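Local coordinates for protein NS6 protease (PDB 4ASH) that probably cleaves the murine norovirus polyprotein into its mature proteins, acting as a trypsin-like cysteine protease of the calicivirus type, at residues V87-A92 / P138-C143; S23-I28 / T63-P68; H32-K37 / D56-Y61. The protein carries 1 engineered substitution. All coordinates share one frame; numbering follows the deposited sequence.

Contact 1. Residues V87-A92 / P138-C143; sequences VLVKRA and PGDAGC. Engineered in segment 138-143: Ala141 (natural residue Cys).
Val89 and Cys143 bring the two backbones closest, their CA atoms 5.5 Å apart, where the end of strand 84-90 passes the type II beta turn that runs from Asp140 to Cys143. The turn belongs to a Gly-Asp-Xaa-Gly loop, the counterpart of the nucleophile loop Gly-Asp-Ser-Gly in chymotrypsin-like proteases. Xaa here is the engineered Ala141 where nature has Cys, consistent with the seat of the catalytic thiol. Arg91, just past the strand, bends at chi2 (-79°), which swings its guanidinium side-on to the Asp140 carboxylate: NE meets OD1 at 2.9 Å and NH2 meets OD2 at 2.8 Å. Each oxygen uses its syn lone pair, and the two planes lie 3° apart, so the paired bonds restrain the carboxylate against rotation. Ile137 N adds a bond to OD2 and Gly135 O takes one from NH2, which ties the salt bridge to the chain entering the turn. Val89 CG1 packs across the carboxylate, 3.5 Å from Asp140 OD1. At the far end of the turn, Cys143 SG accepts a long but fairly straight bond from Lys90 N (3.6 Å, 160° at the hydrogen), while Cys143 CB rests 3.2 Å from Leu88 O. A water lies 2.7 Å from both Lys90 O and Asp140 OD1 and can bridge them.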
# COMPACT_ATOMS: atom_id res chain seq x y z
N VAL A 87 -9.48 -0.99 0.75
CA VAL A 87 -8.31 -0.91 1.62
C VAL A 87 -8.42 -2.07 2.59
O VAL A 87 -9.38 -2.16 3.36
CB VAL A 87 -8.24 0.39 2.42
CG1 VAL A 87 -6.88 0.51 3.07
CG2 VAL A 87 -8.47 1.60 1.52
N LEU A 88 -7.44 -2.97 2.55
CA LEU A 88 -7.44 -4.13 3.44
C LEU A 88 -6.78 -3.73 4.76
O LEU A 88 -5.60 -3.96 4.97
CB LEU A 88 -6.68 -5.29 2.81
CG LEU A 88 -7.10 -5.71 1.40
CD1 LEU A 88 -6.32 -6.96 0.96
CD2 LEU A 88 -8.59 -5.94 1.31
N VAL A 89 -7.55 -3.08 5.62
CA VAL A 89 -7.02 -2.64 6.91
C VAL A 89 -7.02 -3.78 7.91
O VAL A 89 -8.07 -4.37 8.18
CB VAL A 89 -7.85 -1.50 7.50
CG1 VAL A 89 -7.38 -1.18 8.91
CG2 VAL A 89 -7.76 -0.26 6.63
N LYS A 90 -5.86 -4.08 8.46
CA LYS A 90 -5.82 -4.90 9.68
C LYS A 90 -5.57 -4.01 10.86
O LYS A 90 -4.83 -3.04 10.76
CB LYS A 90 -4.69 -5.92 9.62
CG LYS A 90 -5.04 -7.20 8.90
CD LYS A 90 -4.01 -8.28 9.25
CE LYS A 90 -4.34 -9.58 8.57
NZ LYS A 90 -3.24 -10.57 8.79
N ARG A 91 -6.18 -4.36 12.00
CA ARG A 91 -5.88 -3.70 13.26
C ARG A 91 -5.04 -4.64 14.10
O ARG A 91 -4.98 -5.84 13.81
CB ARG A 91 -7.18 -3.33 13.97
CG ARG A 91 -8.04 -2.30 13.21
CD ARG A 91 -7.52 -0.88 13.40
NE ARG A 91 -7.81 0.02 12.27
CZ ARG A 91 -8.97 0.61 12.03
NH1 ARG A 91 -10.02 0.40 12.82
NH2 ARG A 91 -9.10 1.41 10.97
N ALA A 92 -4.36 -4.09 15.10
CA ALA A 92 -3.44 -4.85 15.93
C ALA A 92 -4.09 -6.11 16.50
O ALA A 92 -3.44 -7.13 16.68
CB ALA A 92 -2.91 -3.97 17.05
N PRO A 138 -4.71 6.36 12.78
CA PRO A 138 -3.26 6.25 12.98
C PRO A 138 -2.89 4.81 13.32
O PRO A 138 -3.47 4.21 14.24
CB PRO A 138 -3.01 7.15 14.19
CG PRO A 138 -4.05 8.19 14.06
CD PRO A 138 -5.28 7.48 13.55
N GLY A 139 -1.94 4.27 12.57
CA GLY A 139 -1.50 2.91 12.75
C GLY A 139 -1.80 2.06 11.53
O GLY A 139 -1.23 0.98 11.38
N ASP A 140 -2.70 2.54 10.66
CA ASP A 140 -3.15 1.78 9.49
C ASP A 140 -2.21 1.88 8.29
O ASP A 140 -2.36 1.10 7.35
CB ASP A 140 -4.54 2.22 9.02
CG ASP A 140 -5.66 1.84 9.97
OD1 ASP A 140 -5.47 1.02 10.90
OD2 ASP A 140 -6.76 2.38 9.75
N ALA A 141 -1.27 2.81 8.31
CA ALA A 141 -0.39 3.00 7.14
C ALA A 141 0.35 1.72 6.76
O ALA A 141 0.84 0.98 7.63
CB ALA A 141 0.59 4.13 7.35
N GLY A 142 0.44 1.48 5.46
CA GLY A 142 1.06 0.28 4.93
C GLY A 142 0.08 -0.75 4.42
O GLY A 142 0.47 -1.63 3.65
N CYS A 143 -1.17 -0.70 4.87
CA CYS A 143 -2.18 -1.64 4.39
C CYS A 143 -2.45 -1.43 2.90
O CYS A 143 -2.44 -0.29 2.40
CB CYS A 143 -3.46 -1.53 5.21
SG CYS A 143 -3.27 -2.15 6.92
O HOH W 1 -3.95 -0.91 12.13

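Contact 2. Residues S23-I28 / T63-P68; sequences SGHVFI and TSAVRP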
# COMPACT_ATOMS: atom_id res chain seq x y z
N SER A 23 4.12 -10.96 -3.53
CA SER A 23 4.48 -12.32 -3.94
C SER A 23 5.29 -12.91 -2.83
O SER A 23 5.52 -12.26 -1.82
CB SER A 23 5.33 -12.29 -5.20
OG SER A 23 6.62 -11.75 -4.93
N GLY A 24 5.77 -14.13 -3.01
CA GLY A 24 6.64 -14.70 -2.00
C GLY A 24 7.96 -13.97 -1.85
O GLY A 24 8.66 -14.16 -0.84
N HIS A 25 8.31 -13.16 -2.86
CA HIS A 25 9.58 -12.44 -2.91
C HIS A 25 9.44 -10.94 -2.66
O HIS A 25 10.43 -10.28 -2.38
CB HIS A 25 10.23 -12.60 -4.31
CG HIS A 25 10.61 -14.01 -4.66
ND1 HIS A 25 11.91 -14.47 -4.57
CD2 HIS A 25 9.87 -15.05 -5.11
CE1 HIS A 25 11.95 -15.74 -4.94
NE2 HIS A 25 10.73 -16.11 -5.28
N VAL A 26 8.23 -10.40 -2.78
CA VAL A 26 8.07 -8.94 -2.81
C VAL A 26 7.14 -8.47 -1.72
O VAL A 26 6.00 -8.92 -1.62
CB VAL A 26 7.55 -8.43 -4.19
CG1 VAL A 26 7.26 -6.94 -4.12
CG2 VAL A 26 8.56 -8.71 -5.29
N PHE A 27 7.64 -7.55 -0.90
CA PHE A 27 6.91 -7.00 0.24
C PHE A 27 6.89 -5.49 0.11
O PHE A 27 7.94 -4.86 -0.04
CB PHE A 27 7.60 -7.43 1.54
CG PHE A 27 6.88 -7.00 2.79
CD1 PHE A 27 5.76 -7.70 3.23
CD2 PHE A 27 7.34 -5.93 3.53
CE1 PHE A 27 5.11 -7.32 4.39
CE2 PHE A 27 6.68 -5.54 4.70
CZ PHE A 27 5.57 -6.24 5.12
N ILE A 28 5.69 -4.91 0.14
CA ILE A 28 5.55 -3.46 -0.01
C ILE A 28 4.98 -2.84 1.27
O ILE A 28 4.22 -3.48 2.01
CB ILE A 28 4.68 -3.07 -1.23
CG1 ILE A 28 3.21 -3.53 -1.06
CG2 ILE A 28 5.32 -3.59 -2.51
CD1 ILE A 28 2.30 -3.06 -2.23
N THR A 63 15.74 -12.29 -2.65
CA THR A 63 16.26 -13.24 -3.62
C THR A 63 15.64 -14.63 -3.45
O THR A 63 15.26 -15.29 -4.42
CB THR A 63 17.78 -13.36 -3.50
OG1 THR A 63 18.36 -12.05 -3.64
CG2 THR A 63 18.32 -14.26 -4.60
N SER A 64 15.57 -15.08 -2.20
CA SER A 64 14.91 -16.33 -1.87
C SER A 64 13.55 -16.03 -1.29
O SER A 64 13.42 -15.14 -0.46
CB SER A 64 15.73 -17.12 -0.84
OG SER A 64 16.99 -17.47 -1.37
N ALA A 65 12.53 -16.77 -1.71
CA ALA A 65 11.17 -16.48 -1.25
C ALA A 65 11.08 -16.54 0.27
O ALA A 65 11.64 -17.45 0.91
CB ALA A 65 10.18 -17.43 -1.86
N VAL A 66 10.40 -15.56 0.84
CA VAL A 66 10.08 -15.59 2.28
C VAL A 66 8.73 -16.27 2.53
O VAL A 66 8.56 -16.99 3.53
CB VAL A 66 10.06 -14.16 2.85
CG1 VAL A 66 9.65 -14.17 4.33
CG2 VAL A 66 11.41 -13.47 2.65
N ARG A 67 7.77 -16.03 1.65
CA ARG A 67 6.45 -16.65 1.74
C ARG A 67 6.14 -17.47 0.49
O ARG A 67 5.38 -17.04 -0.37
CB ARG A 67 5.36 -15.58 1.93
CG ARG A 67 5.40 -14.82 3.27
CD ARG A 67 4.79 -15.62 4.41
NE ARG A 67 3.44 -16.09 4.11
CZ ARG A 67 2.32 -15.41 4.36
NH1 ARG A 67 2.35 -14.21 4.93
NH2 ARG A 67 1.15 -15.95 4.03
N PRO A 68 6.71 -18.68 0.39
CA PRO A 68 6.48 -19.50 -0.81
C PRO A 68 5.03 -19.96 -0.92
O PRO A 68 4.62 -20.43 -1.99
CB PRO A 68 7.42 -20.69 -0.59
CG PRO A 68 7.56 -20.79 0.89
CD PRO A 68 7.53 -19.37 1.40
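Gly24, His25 and Ala65 account for most of this interface, in which the turn between strands 17-21 and 26-30 leans against the loop leaving strand 57-62, three strands of the five-stranded antiparallel sheet of this chymotrypsin-like fold. The Gly24 carbonyl receives two backbone donors in succession. Val66 N lies 2.8 Å from Gly24 O and is tilted out of the carbonyl plane, whereas Arg67 N, at 3.2 Å from Gly24 O, sits in that plane on a lone pair with a nearly straight bond of 172°. Without a side chain, Gly24 lets the loop approach closely, and Arg67 O comes within 3.1 Å of Gly24 CA. Ser23 shapes the turn from inside: its OG accepts from His25 N at 3.0 Å, forming an ST turn. His25 then extends beside the loop, with CG next to its own backbone N (chi1 -64°), a setting that lays the imidazole over Ala65. The Ala65 CB is 3.9 Å from the centroid of the His25 ring, 20° off the normal, a CH-pi contact with one face. At the ring edge, Thr63 O approaches His25 CE1 to 3.4 Å. ND1 is hydrogen-bonded to Phe62 O, which helps to set the rotation of the imidazole. Across these two segments the hydrogen bonds thus run from main chain to a single carbonyl, so the orientation of one peptide governs both, and the imidazole adds its CH-pi contact.

Contact 3. Residues H32-K37 / D56-Y61; sequences HVAPPK and DFLKYY
The imidazole of His32 is met at its edge by the carboxylate of Asp56, the two planes only 21° apart, while one ring face carries Val33 CG1, 3.5 Å above the plane and offset toward the rim. The ring of Tyr60, the other flat group, has a water molecule at its edge, in plane. His32 ND1 donates to Asp56 OD2 at 2.6 Å, a short bond of 156° that lies in the ring plane and falls on the syn lone pair of the oxygen. Asp56 OD1 accepts a more bent bond from His32 N, 2.9 Å long, with the donor out of the carboxylate plane. One carboxylate therefore holds both the main chain and the ring of His32, and the histidine can offer both because its CG sits between the backbone N and the carbonyl carbon (chi1 78°), which keeps ND1 on the side of its own N. Such a pair is consistent with the His-acid part of the triad in chymotrypsin-like proteases. Further along, the contact becomes apolar. Ala34 CB fits tightly against Leu58 CD2 at 3.5 Å and touches Tyr60 OH at 3.6 Å. The water beside the Tyr60 hydroxyl donates to Pro35 O at 2.9 Å. Strand 57-62, which supplies Leu58 and Tyr60, runs antiparallel between strands 26-30 and 49-54: Leu58 pairs with Thr29 and Tyr60 with Phe27 through backbone bonds, and Val51 of the outer strand packs on both side chains. From the second sheet, Val160 of strand 152-162 abuts both His32 and Asp56.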
# COMPACT_ATOMS: atom_id res chain seq x y z
N HIS A 32 7.34 5.61 5.61
CA HIS A 32 7.36 6.26 6.92
C HIS A 32 7.10 5.34 8.11
O HIS A 32 7.31 5.75 9.25
CB HIS A 32 6.44 7.49 6.96
CG HIS A 32 4.98 7.17 7.11
ND1 HIS A 32 4.14 6.97 6.03
CD2 HIS A 32 4.20 7.05 8.21
CE1 HIS A 32 2.92 6.73 6.46
NE2 HIS A 32 2.93 6.78 7.79
N VAL A 33 6.65 4.10 7.86
CA VAL A 33 6.42 3.18 8.97
C VAL A 33 7.54 2.15 9.10
O VAL A 33 7.65 1.47 10.12
CB VAL A 33 5.06 2.43 8.89
CG1 VAL A 33 3.90 3.41 8.73
CG2 VAL A 33 5.06 1.38 7.79
N ALA A 34 8.37 2.04 8.07
CA ALA A 34 9.32 0.94 8.01
C ALA A 34 10.40 1.03 9.08
O ALA A 34 10.77 2.13 9.50
CB ALA A 34 9.95 0.86 6.63
N PRO A 35 10.92 -0.13 9.51
CA PRO A 35 12.10 -0.14 10.38
C PRO A 35 13.24 0.56 9.67
O PRO A 35 13.23 0.65 8.44
CB PRO A 35 12.42 -1.63 10.51
CG PRO A 35 11.13 -2.33 10.24
CD PRO A 35 10.44 -1.48 9.20
N PRO A 36 14.23 1.06 10.43
CA PRO A 36 15.35 1.78 9.85
C PRO A 36 16.09 0.92 8.83
O PRO A 36 16.21 -0.30 9.01
CB PRO A 36 16.25 2.06 11.05
CG PRO A 36 15.33 2.02 12.23
CD PRO A 36 14.33 0.96 11.90
N LYS A 37 16.55 1.54 7.76
CA LYS A 37 17.34 0.85 6.76
C LYS A 37 18.48 0.10 7.45
O LYS A 37 19.07 0.60 8.41
CB LYS A 37 17.87 1.84 5.73
CG LYS A 37 18.51 1.19 4.51
CD LYS A 37 18.53 2.16 3.34
CE LYS A 37 19.68 1.86 2.40
NZ LYS A 37 21.01 2.09 3.05
N ASP A 56 6.71 7.92 -0.64
CA ASP A 56 6.43 7.16 0.59
C ASP A 56 6.11 5.69 0.32
O ASP A 56 5.54 5.00 1.17
CB ASP A 56 5.30 7.81 1.39
CG ASP A 56 5.30 7.38 2.86
OD1 ASP A 56 6.39 7.21 3.44
OD2 ASP A 56 4.21 7.21 3.44
N PHE A 57 6.45 5.22 -0.88
CA PHE A 57 6.28 3.82 -1.23
C PHE A 57 7.60 3.07 -1.08
O PHE A 57 8.61 3.49 -1.63
CB PHE A 57 5.79 3.71 -2.67
CG PHE A 57 5.34 2.33 -3.06
CD1 PHE A 57 6.25 1.40 -3.55
CD2 PHE A 57 4.01 1.96 -2.94
CE1 PHE A 57 5.83 0.13 -3.93
CE2 PHE A 57 3.59 0.69 -3.30
CZ PHE A 57 4.49 -0.22 -3.80
N LEU A 58 7.59 1.95 -0.36
CA LEU A 58 8.81 1.18 -0.15
C LEU A 58 8.62 -0.28 -0.56
O LEU A 58 7.63 -0.91 -0.18
CB LEU A 58 9.21 1.29 1.32
CG LEU A 58 10.60 0.79 1.72
CD1 LEU A 58 11.67 1.61 1.01
CD2 LEU A 58 10.75 0.90 3.23
N LYS A 59 9.55 -0.81 -1.34
CA LYS A 59 9.46 -2.19 -1.80
C LYS A 59 10.72 -2.96 -1.45
O LYS A 59 11.83 -2.50 -1.73
CB LYS A 59 9.21 -2.24 -3.32
CG LYS A 59 9.19 -3.65 -3.92
CD LYS A 59 8.58 -3.64 -5.31
CE LYS A 59 9.43 -2.85 -6.30
NZ LYS A 59 10.77 -3.46 -6.51
N TYR A 60 10.54 -4.13 -0.85
CA TYR A 60 11.63 -5.04 -0.55
C TYR A 60 11.54 -6.23 -1.48
O TYR A 60 10.46 -6.79 -1.66
CB TYR A 60 11.48 -5.58 0.88
CG TYR A 60 11.60 -4.54 1.96
CD1 TYR A 60 10.53 -3.73 2.28
CD2 TYR A 60 12.77 -4.40 2.68
CE1 TYR A 60 10.63 -2.78 3.29
CE2 TYR A 60 12.88 -3.45 3.69
CZ TYR A 60 11.80 -2.65 3.99
OH TYR A 60 11.89 -1.72 5.01
N TYR A 61 12.67 -6.60 -2.07
CA TYR A 61 12.74 -7.79 -2.89
C TYR A 61 13.72 -8.80 -2.29
O TYR A 61 14.90 -8.49 -2.08
CB TYR A 61 13.13 -7.46 -4.34
CG TYR A 61 13.46 -8.71 -5.13
CD1 TYR A 61 12.44 -9.51 -5.64
CD2 TYR A 61 14.77 -9.13 -5.31
CE1 TYR A 61 12.72 -10.69 -6.33
CE2 TYR A 61 15.06 -10.29 -6.00
CZ TYR A 61 14.04 -11.07 -6.51
OH TYR A 61 14.33 -12.22 -7.21
O HOH W 2 13.79 -1.41 6.48

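The three contacts differ in depth and in chemistry. Contact 1 is buried and joins strand 84-90 of the second sheet to the loop before strand 144-149, with a salt bridge and a thiol as its polar elements. Contact 2, at the surface, relies on backbone donors to one carbonyl. Contact 3 is partly buried, polar at one end and apolar at the other. Contacts 2 and 3 share the five-stranded sheet: strands 26-30 and 57-62 are neighbours in it. Contacts 1 and 3 have centres about 15 Å apart yet touch where CB of the engineered Ala141 lies 3.6 Å from His32 NE2, probably the active-site junction, whereas contact 2 makes no touch with contact 1.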